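Local coordinates for protein ZYRO0G01672p (Zygosaccharomyces rouxii, PDB 4U8T) that probably reads N6-methyladenosine marks in RNA through the YTH domain that makes up this chain, bound here to a methylated RNA, at residues A[69-74]-A[87-92]. Numbering follows the deposited sequence.
Sequences AKIYLL and AEMSSN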
loop_
_atom_site.group_PDB
_atom_site.type_symbol
_atom_site.label_atom_id
_atom_site.label_comp_id
_atom_site.label_asym_id
_atom_site.label_seq_id
_atom_site.Cartn_x
_atom_site.Cartn_y
_atom_site.Cartn_z
ATOM N N ALA A 69 4.121 -9.582 -13.317
ATOM C CA ALA A 69 3.194 -9.181 -12.284
ATOM C C ALA A 69 3.812 -8.329 -11.187
ATOM O O ALA A 69 5.009 -8.382 -10.921
ATOM C CB ALA A 69 2.562 -10.391 -11.700
ATOM N N LYS A 70 2.957 -7.563 -10.526
ATOM C CA LYS A 70 3.396 -6.641 -9.496
ATOM C C LYS A 70 2.667 -6.867 -8.191
ATOM O O LYS A 70 1.669 -7.570 -8.139
ATOM C CB LYS A 70 3.185 -5.204 -9.967
ATOM C CG LYS A 70 4.092 -4.771 -11.130
ATOM C CD LYS A 70 3.737 -3.366 -11.622
ATOM C CE LYS A 70 4.555 -2.944 -12.847
ATOM N NZ LYS A 70 4.369 -1.497 -13.204
ATOM N N ILE A 71 3.159 -6.241 -7.137
ATOM C CA ILE A 71 2.422 -6.201 -5.878
ATOM C C ILE A 71 2.079 -4.763 -5.538
ATOM O O ILE A 71 2.947 -3.915 -5.411
ATOM C CB ILE A 71 3.208 -6.840 -4.711
ATOM C CG1 ILE A 71 3.139 -8.355 -4.808
ATOM C CG2 ILE A 71 2.629 -6.434 -3.384
ATOM C CD1 ILE A 71 3.724 -9.029 -3.678
ATOM N N TYR A 72 0.785 -4.498 -5.427
ATOM C CA TYR A 72 0.281 -3.178 -5.103
ATOM C C TYR A 72 0.037 -3.062 -3.612
ATOM O O TYR A 72 -0.451 -3.965 -2.964
ATOM C CB TYR A 72 -0.989 -2.896 -5.877
ATOM C CG TYR A 72 -0.747 -2.766 -7.350
ATOM C CD1 TYR A 72 -0.721 -3.879 -8.164
ATOM C CD2 TYR A 72 -0.545 -1.527 -7.934
ATOM C CE1 TYR A 72 -0.490 -3.764 -9.499
ATOM C CE2 TYR A 72 -0.319 -1.409 -9.250
ATOM C CZ TYR A 72 -0.295 -2.531 -10.044
ATOM O OH TYR A 72 -0.068 -2.418 -11.394
ATOM N N LEU A 73 0.418 -1.918 -3.084
ATOM C CA LEU A 73 0.248 -1.610 -1.685
ATOM C C LEU A 73 -0.715 -0.445 -1.556
ATOM O O LEU A 73 -0.493 0.615 -2.111
ATOM C CB LEU A 73 1.597 -1.287 -1.048
ATOM C CG LEU A 73 2.738 -2.289 -1.229
ATOM C CD1 LEU A 73 4.020 -1.702 -0.712
ATOM C CD2 LEU A 73 2.429 -3.584 -0.489
ATOM N N LEU A 74 -1.791 -0.653 -0.823
ATOM C CA LEU A 74 -2.769 0.387 -0.624
ATOM C C LEU A 74 -2.608 0.924 0.782
ATOM O O LEU A 74 -2.882 0.232 1.732
ATOM C CB LEU A 74 -4.179 -0.161 -0.881
ATOM C CG LEU A 74 -4.359 -1.058 -2.138
ATOM C CD1 LEU A 74 -5.801 -1.446 -2.346
ATOM C CD2 LEU A 74 -3.836 -0.467 -3.425
ATOM N N ALA A 87 1.219 2.238 -3.839
ATOM C CA ALA A 87 2.590 2.023 -4.255
ATOM C C ALA A 87 2.782 0.619 -4.816
ATOM O O ALA A 87 1.983 -0.248 -4.575
ATOM C CB ALA A 87 3.508 2.258 -3.113
ATOM N N GLU A 88 3.828 0.414 -5.604
ATOM C CA GLU A 88 4.252 -0.929 -5.992
ATOM C C GLU A 88 5.489 -1.343 -5.251
ATOM O O GLU A 88 6.281 -0.502 -4.905
ATOM C CB GLU A 88 4.567 -1.031 -7.471
ATOM C CG GLU A 88 3.613 -0.393 -8.407
ATOM C CD GLU A 88 4.177 -0.388 -9.788
ATOM O OE1 GLU A 88 5.389 -0.660 -9.909
ATOM O OE2 GLU A 88 3.417 -0.135 -10.747
HETATM N N MSE A 89 5.666 -2.642 -5.029
HETATM C CA MSE A 89 6.952 -3.142 -4.603
HETATM C C MSE A 89 7.874 -3.100 -5.810
HETATM O O MSE A 89 7.443 -3.316 -6.929
HETATM C CB MSE A 89 6.844 -4.547 -4.034
HETATM C CG MSE A 89 6.156 -4.634 -2.699
HETATM SE SE MSE A 89 6.111 -6.386 -1.841
HETATM C CE MSE A 89 7.908 -6.520 -1.250
ATOM N N SER A 90 9.140 -2.783 -5.601
ATOM C CA SER A 90 10.062 -2.729 -6.713
ATOM C C SER A 90 11.324 -3.462 -6.316
ATOM O O SER A 90 12.331 -3.438 -7.005
ATOM C CB SER A 90 10.361 -1.297 -7.139
ATOM O OG SER A 90 10.865 -0.541 -6.087
ATOM N N SER A 91 11.269 -4.092 -5.163
ATOM C CA SER A 91 12.326 -4.968 -4.768
ATOM C C SER A 91 11.813 -5.950 -3.743
ATOM O O SER A 91 10.741 -5.781 -3.195
ATOM C CB SER A 91 13.494 -4.171 -4.216
ATOM O OG SER A 91 13.380 -4.018 -2.819
ATOM N N ASN A 92 12.569 -7.010 -3.522
ATOM C CA ASN A 92 12.327 -7.861 -2.388
ATOM C C ASN A 92 12.971 -7.175 -1.202
ATOM O O ASN A 92 13.547 -6.119 -1.339
ATOM C CB ASN A 92 12.888 -9.254 -2.620
ATOM C CG ASN A 92 12.170 -10.320 -1.820
ATOM O OD1 ASN A 92 11.698 -10.078 -0.719
ATOM N ND2 ASN A 92 12.108 -11.513 -2.366
#
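Glu88 reaches across to Lys70 and closes a salt bridge whose course can be traced atom by atom. Glu88 CB lies near Ile71 O. CG then passes the Tyr72 ring, with Glu88 CG 4.1 Å from Tyr72 CE2; the two side chains run alongside each other, with the carboxylate plane turned 82° from the ring. From there the chain continues extended, and Glu88 CD rests 3.5 Å from Lys70 CD. At the tip, OE2 takes the ammonium on its syn side: Lys70 NZ stands 3.0 Å from Glu88 OE2, but 26° out of the carboxylate plane. The lysine is itself extended beyond CG, which carries its NZ to this oxygen. Were Glu88 an alanine, the Lys70 ammonium would probably lose this carboxylate and Tyr72 CE2 would be stripped of its neighbour Glu88 CG.

The backbones beneath are adjacent antiparallel strands of a beta hairpin, 71-77 and 82-94, in the mixed sheet of the YTH domain, a member of the PUA clan. Register is fixed by bridges: Leu73 and Ala87 form the hydrogen-bonded pair, with Leu73 N to Ala87 O at 2.7 Å and Ala87 N to Leu73 O at 2.9 Å, whereas Tyr72 and Glu88 form the non-hydrogen-bonded one. Met89 N adds a bond to Ile71 O of 3.0 Å. Segments 71-74 and 87-90 run at 138° to each other, well short of exactly antiparallel.

On the face bearing Ile71, Leu73 and Met89 the contact is apolar. Met89 SE (the residue is selenomethionine) lies 3.8 Å from Ile71 CG2, the branch anti to the Ile71 backbone N, and Met89 CG also meets Leu73 CD1. Helix 52-63 packs over this face, Tyr62 touching both Ile71 and Met89.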